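Local coordinates for protein phosphotransferase ChpT (Brucella abortus, PDB 4QPK) that relays phosphoryl groups as a homodimeric histidine phosphotransferase, part of the phosphorelay that controls growth, division and intracellular survival of the bacterium, at residues C51-I54 with C55-I59; P207-A210 with H211-Q214. All coordinates share one frame; numbering follows the deposited sequence.

Contact 1: C51-I54 with C55-I59; sequences CSRI and CHDII
Arg53 reaches one helical turn along to Asp57. Its CB starts out pointing away from the 55-59 turn. CG, held opposite the backbone N (chi1 170°), is still 4.0 Å from Asp57 OD2; a bend at chi2 then turns the chain back, so that CD comes within 3.4 Å of the same oxygen. NE makes the bond, donating to Asp57 OD2 at 2.8 Å with an N-H...O angle of 158°. The oxygen lies in the guanidinium plane, at its edge, and is met on its syn side although the two flat groups stand 78° apart. This is an i to i+4 salt bridge through NE alone, CZ and NH1 remaining farther off. OD2 also binds a glycerol. The other carboxylate oxygen, OD1, takes a weak bond from His56 ND1 (3.3 Å), in the plane of the imidazole; Asp57 thus touches the ring of the phosphorylatable histidine, which is unmodified here. Along the backbone, Cys55 N and His56 N donate to Cys51 O and Ser52 O in regular helical bonds, whereas Ile58 N to Ile54 O is long and weak. The turn belongs to helix 43-74 of the DHp domain: Ile54 and Ile58 pack on helix 78-102, while Cys55 and Ile59 meet Arg100 of the second subunit.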
ATOM      1  N   CYS B  51       4.826  -0.222   1.343  1.00 17.60           N
ATOM      2  CA  CYS B  51       3.532  -0.615   1.901  1.00 17.53           C
ATOM      3  C   CYS B  51       3.347  -0.117   3.339  1.00 16.50           C
ATOM      4  O   CYS B  51       2.265   0.348   3.697  1.00 18.29           O
ATOM      5  CB  CYS B  51       3.370  -2.142   1.834  1.00 16.00           C
ATOM      6  SG  CYS B  51       3.012  -2.749   0.144  1.00 20.03           S
ATOM      7  N   SER B  52       4.388  -0.215   4.166  1.00 17.88           N
ATOM      8  CA  SER B  52       4.318   0.299   5.537  1.00 15.40           C
ATOM      9  C   SER B  52       4.057   1.806   5.562  1.00 15.86           C
ATOM     10  O   SER B  52       3.324   2.315   6.413  1.00 17.37           O
ATOM     11  CB  SER B  52       5.613  -0.010   6.293  1.00 18.54           C
ATOM     12  OG  SER B  52       5.621  -1.352   6.745  1.00 22.57           O
ATOM     13  N   ARG B  53       4.678   2.526   4.638  1.00 15.77           N
ATOM     14  CA  ARG B  53       4.502   3.978   4.576  1.00 17.71           C
ATOM     15  C   ARG B  53       3.041   4.322   4.259  1.00 17.96           C
ATOM     16  O   ARG B  53       2.477   5.221   4.875  1.00 18.76           O
ATOM     17  CB  ARG B  53       5.449   4.603   3.549  1.00 17.69           C
ATOM     18  CG  ARG B  53       5.146   6.076   3.263  1.00 20.23           C
ATOM     19  CD  ARG B  53       5.148   6.951   4.516  1.00 25.92           C
ATOM     20  NE  ARG B  53       4.922   8.351   4.157  1.00 26.84           N
ATOM     21  CZ  ARG B  53       5.899   9.221   3.929  1.00 29.23           C
ATOM     22  NH1 ARG B  53       5.621  10.475   3.600  1.00 33.54           N
ATOM     23  NH2 ARG B  53       7.158   8.825   4.019  1.00 29.69           N
ATOM     24  N   ILE B  54       2.435   3.610   3.308  1.00 17.57           N
ATOM     25  CA  ILE B  54       1.037   3.870   2.972  1.00 17.85           C
ATOM     26  C   ILE B  54       0.149   3.569   4.174  1.00 20.50           C
ATOM     27  O   ILE B  54      -0.722   4.367   4.526  1.00 19.20           O
ATOM     28  CB  ILE B  54       0.568   2.999   1.768  1.00 16.39           C
ATOM     29  CG1 ILE B  54       1.287   3.415   0.485  1.00 19.84           C
ATOM     30  CG2 ILE B  54      -0.951   3.075   1.567  1.00 19.46           C
ATOM     31  CD1 ILE B  54       0.951   2.546  -0.709  1.00 18.97           C
ATOM     32  N   CYS B  55       0.412   2.450   4.839  1.00 18.54           N
ATOM     33  CA  CYS B  55      -0.373   2.061   6.015  1.00 18.37           C
ATOM     34  C   CYS B  55      -0.252   3.098   7.114  1.00 19.69           C
ATOM     35  O   CYS B  55      -1.251   3.509   7.716  1.00 18.78           O
ATOM     36  CB  CYS B  55       0.074   0.689   6.522  1.00 19.60           C
ATOM     37  SG  CYS B  55      -0.459  -0.660   5.451  1.00 19.76           S
ATOM     38  N   HIS B  56       0.974   3.553   7.350  1.00 17.84           N
ATOM     39  CA  HIS B  56       1.213   4.525   8.402  1.00 20.63           C
ATOM     40  C   HIS B  56       0.428   5.811   8.150  1.00 22.43           C
ATOM     41  O   HIS B  56      -0.072   6.438   9.085  1.00 21.63           O
ATOM     42  CB  HIS B  56       2.705   4.825   8.521  1.00 22.24           C
ATOM     43  CG  HIS B  56       3.020   5.929   9.481  1.00 32.76           C
ATOM     44  ND1 HIS B  56       3.003   7.259   9.117  1.00 41.61           N
ATOM     45  CD2 HIS B  56       3.364   5.899  10.791  1.00 37.32           C
ATOM     46  CE1 HIS B  56       3.320   8.003  10.164  1.00 38.99           C
ATOM     47  NE2 HIS B  56       3.549   7.201  11.190  1.00 41.81           N
ATOM     48  N   ASP B  57       0.349   6.211   6.886  1.00 18.64           N
ATOM     49  CA  ASP B  57      -0.294   7.467   6.528  1.00 19.61           C
ATOM     50  C   ASP B  57      -1.823   7.434   6.596  1.00 20.58           C
ATOM     51  O   ASP B  57      -2.454   8.482   6.492  1.00 23.30           O
ATOM     52  CB  ASP B  57       0.162   7.915   5.139  1.00 24.62           C
ATOM     53  CG  ASP B  57       1.593   8.418   5.144  1.00 26.00           C
ATOM     54  OD1 ASP B  57       2.139   8.645   6.249  1.00 26.86           O
ATOM     55  OD2 ASP B  57       2.173   8.585   4.052  1.00 29.13           O
ATOM     56  N   ILE B  58      -2.431   6.253   6.680  1.00 16.15           N
ATOM     57  CA  ILE B  58      -3.895   6.201   6.786  1.00 16.44           C
ATOM     58  C   ILE B  58      -4.447   5.702   8.134  1.00 17.38           C
ATOM     59  O   ILE B  58      -5.667   5.645   8.322  1.00 17.26           O
ATOM     60  CB  ILE B  58      -4.517   5.368   5.648  1.00 19.47           C
ATOM     61  CG1 ILE B  58      -3.940   3.965   5.620  1.00 17.84           C
ATOM     62  CG2 ILE B  58      -4.274   6.069   4.311  1.00 20.59           C
ATOM     63  CD1 ILE B  58      -4.575   3.095   4.530  1.00 21.82           C
ATOM     64  N   ILE B  59      -3.564   5.290   9.036  1.00 19.13           N
ATOM     65  CA  ILE B  59      -3.974   4.832  10.363  1.00 19.86           C
ATOM     66  C   ILE B  59      -4.830   5.852  11.113  1.00 16.17           C
ATOM     67  O   ILE B  59      -5.856   5.493  11.699  1.00 17.72           O
ATOM     68  CB  ILE B  59      -2.724   4.497  11.221  1.00 23.38           C
ATOM     69  CG1 ILE B  59      -2.145   3.149  10.805  1.00 24.09           C
ATOM     70  CG2 ILE B  59      -3.060   4.497  12.719  1.00 25.87           C
ATOM     71  CD1 ILE B  59      -0.774   2.851  11.435  1.00 25.86           C
TER

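Contact 2: P207-A210 with H211-Q214; sequences PIDA and HSVQ
Asp209 and Ser212 exchange hydrogen bonds in both directions, the pattern of a capping box at the entry to helix 213-225. Asp209 N donates to Ser212 OG at 2.9 Å, nearly straight at 165°. In return Ser212 N donates to Asp209 OD2 at 3.0 Å, similarly straight and nearly in line with the C-O bond of the carboxylate. The same oxygen accepts a second hydrogen bond, from the N-H of His211 at an N to OD2 distance of 2.8 Å; this donor stands above the carboxylate plane and its bond is more bent, at 139°. One carboxylate oxygen therefore satisfies two successive backbone N-H groups, while the next, Val213 N, makes a weak bond to Asp209 O (2.8 Å). Asp209 can do this because chi1 of 59° sets CG between its own N and carbonyl carbon, swinging the carboxylate over the amides that follow. Ser212 adopts the matching torsion, which turns OG back toward Asp209 N. A water also bonds to Ser212 OG and donates to Pro207 O at 3.3 Å, linking Ser212 to the backbone of Pro207. Ile208 CG2 packs 4.1 Å from Val213 CB. With N-H groups leading into helix 213-225 held by an acidic side chain, the carboxylate probably interacts favourably with the helix dipole, and the reciprocal bonds fix both side-chain rotations.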
ATOM      1  N   PRO B 207      19.518   2.428   9.183  1.00 39.60           N
ATOM      2  CA  PRO B 207      18.924   1.712   8.046  1.00 36.56           C
ATOM      3  C   PRO B 207      17.662   2.385   7.494  1.00 31.10           C
ATOM      4  O   PRO B 207      16.928   3.023   8.251  1.00 32.34           O
ATOM      5  CB  PRO B 207      18.586   0.339   8.641  1.00 38.55           C
ATOM      6  CG  PRO B 207      19.512   0.198   9.818  1.00 40.75           C
ATOM      7  CD  PRO B 207      19.642   1.573  10.378  1.00 40.44           C
ATOM      8  N   ILE B 208      17.419   2.248   6.195  1.00 33.18           N
ATOM      9  CA  ILE B 208      16.196   2.785   5.587  1.00 27.49           C
ATOM     10  C   ILE B 208      14.983   2.145   6.259  1.00 24.33           C
ATOM     11  O   ILE B 208      14.966   0.933   6.481  1.00 27.80           O
ATOM     12  CB  ILE B 208      16.167   2.538   4.057  1.00 26.80           C
ATOM     13  CG1 ILE B 208      17.393   3.162   3.381  1.00 31.48           C
ATOM     14  CG2 ILE B 208      14.894   3.080   3.443  1.00 21.60           C
ATOM     15  CD1 ILE B 208      17.491   4.659   3.547  1.00 28.21           C
ATOM     16  N   ASP B 209      13.988   2.954   6.607  1.00 23.52           N
ATOM     17  CA  ASP B 209      12.760   2.455   7.235  1.00 24.87           C
ATOM     18  C   ASP B 209      11.532   3.076   6.578  1.00 22.98           C
ATOM     19  O   ASP B 209      11.654   3.686   5.525  1.00 23.46           O
ATOM     20  CB  ASP B 209      12.755   2.730   8.745  1.00 29.38           C
ATOM     21  CG  ASP B 209      12.872   4.214   9.089  1.00 30.92           C
ATOM     22  OD1 ASP B 209      13.365   4.518  10.198  1.00 41.79           O
ATOM     23  OD2 ASP B 209      12.464   5.080   8.286  1.00 27.31           O
ATOM     24  N   ALA B 210      10.360   2.943   7.199  1.00 20.41           N
ATOM     25  CA  ALA B 210       9.121   3.403   6.559  1.00 23.23           C
ATOM     26  C   ALA B 210       9.063   4.916   6.418  1.00 26.34           C
ATOM     27  O   ALA B 210       8.261   5.454   5.651  1.00 25.21           O
ATOM     28  CB  ALA B 210       7.892   2.913   7.331  1.00 23.35           C
ATOM     29  N   HIS B 211       9.911   5.615   7.156  1.00 28.42           N
ATOM     30  CA  HIS B 211       9.943   7.054   7.002  1.00 29.40           C
ATOM     31  C   HIS B 211      10.929   7.424   5.890  1.00 29.92           C
ATOM     32  O   HIS B 211      10.549   8.079   4.908  1.00 31.16           O
ATOM     33  CB  HIS B 211      10.278   7.718   8.340  1.00 36.08           C
ATOM     34  CG  HIS B 211       9.148   7.664   9.323  1.00 41.36           C
ATOM     35  ND1 HIS B 211       9.090   6.741  10.348  1.00 45.13           N
ATOM     36  CD2 HIS B 211       8.015   8.400   9.416  1.00 43.07           C
ATOM     37  CE1 HIS B 211       7.977   6.923  11.038  1.00 47.31           C
ATOM     38  NE2 HIS B 211       7.307   7.923  10.494  1.00 50.78           N
ATOM     39  N   SER B 212      12.162   6.936   5.984  1.00 23.58           N
ATOM     40  CA  SER B 212      13.176   7.292   4.992  1.00 22.09           C
ATOM     41  C   SER B 212      13.044   6.587   3.637  1.00 19.73           C
ATOM     42  O   SER B 212      13.791   6.909   2.714  1.00 20.85           O
ATOM     43  CB  SER B 212      14.575   7.029   5.568  1.00 24.83           C
ATOM     44  OG  SER B 212      14.719   5.675   5.975  1.00 25.75           O
ATOM     45  N   VAL B 213      12.117   5.635   3.503  1.00 19.58           N
ATOM     46  CA  VAL B 213      11.955   4.960   2.217  1.00 18.37           C
ATOM     47  C   VAL B 213      11.461   5.936   1.152  1.00 17.04           C
ATOM     48  O   VAL B 213      11.780   5.775  -0.011  1.00 18.81           O
ATOM     49  CB  VAL B 213      10.992   3.734   2.306  1.00 19.19           C
ATOM     50  CG1 VAL B 213       9.561   4.142   2.601  1.00 18.39           C
ATOM     51  CG2 VAL B 213      11.046   2.892   1.022  1.00 16.66           C
ATOM     52  N   GLN B 214      10.712   6.964   1.542  1.00 17.53           N
ATOM     53  CA  GLN B 214      10.138   7.841   0.527  1.00 16.68           C
ATOM     54  C   GLN B 214      11.214   8.718  -0.144  1.00 16.31           C
ATOM     55  O   GLN B 214      11.237   8.821  -1.368  1.00 16.99           O
ATOM     56  CB  GLN B 214       9.008   8.697   1.124  1.00 19.53           C
ATOM     57  CG  GLN B 214       8.140   9.407   0.077  1.00 16.31           C
ATOM     58  CD  GLN B 214       8.742  10.708  -0.369  1.00 17.09           C
ATOM     59  OE1 GLN B 214       9.327  11.437   0.442  1.00 21.07           O
ATOM     60  NE2 GLN B 214       8.591  11.030  -1.651  1.00 14.27           N
TER
HETATM   61  O   HOH W   1      15.984   6.152   8.522  1.00 43.80           O

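How the contacts relate
The two contacts lie far apart in sequence but meet in space, their centres about 12 Å apart. Contact 1 sits on the DHp helix 43-74, contact 2 in the C-terminal, kinase-like domain, and their interface joins the two domains. Arg53 makes three of the close approaches, all of them packing contacts: its CB lies 3.6 Å from Ala210 O, and its NH2 is 3.4 Å from Gln214 CB and 3.6 Å from His211 O. Ser52 CB also packs on Ala210 CB at 3.8 Å. In addition, the rings of His56, the phosphorylation site, and His211 meet edge-to-face. The loop braced in contact 2 thus borders the phosphotransfer site directly.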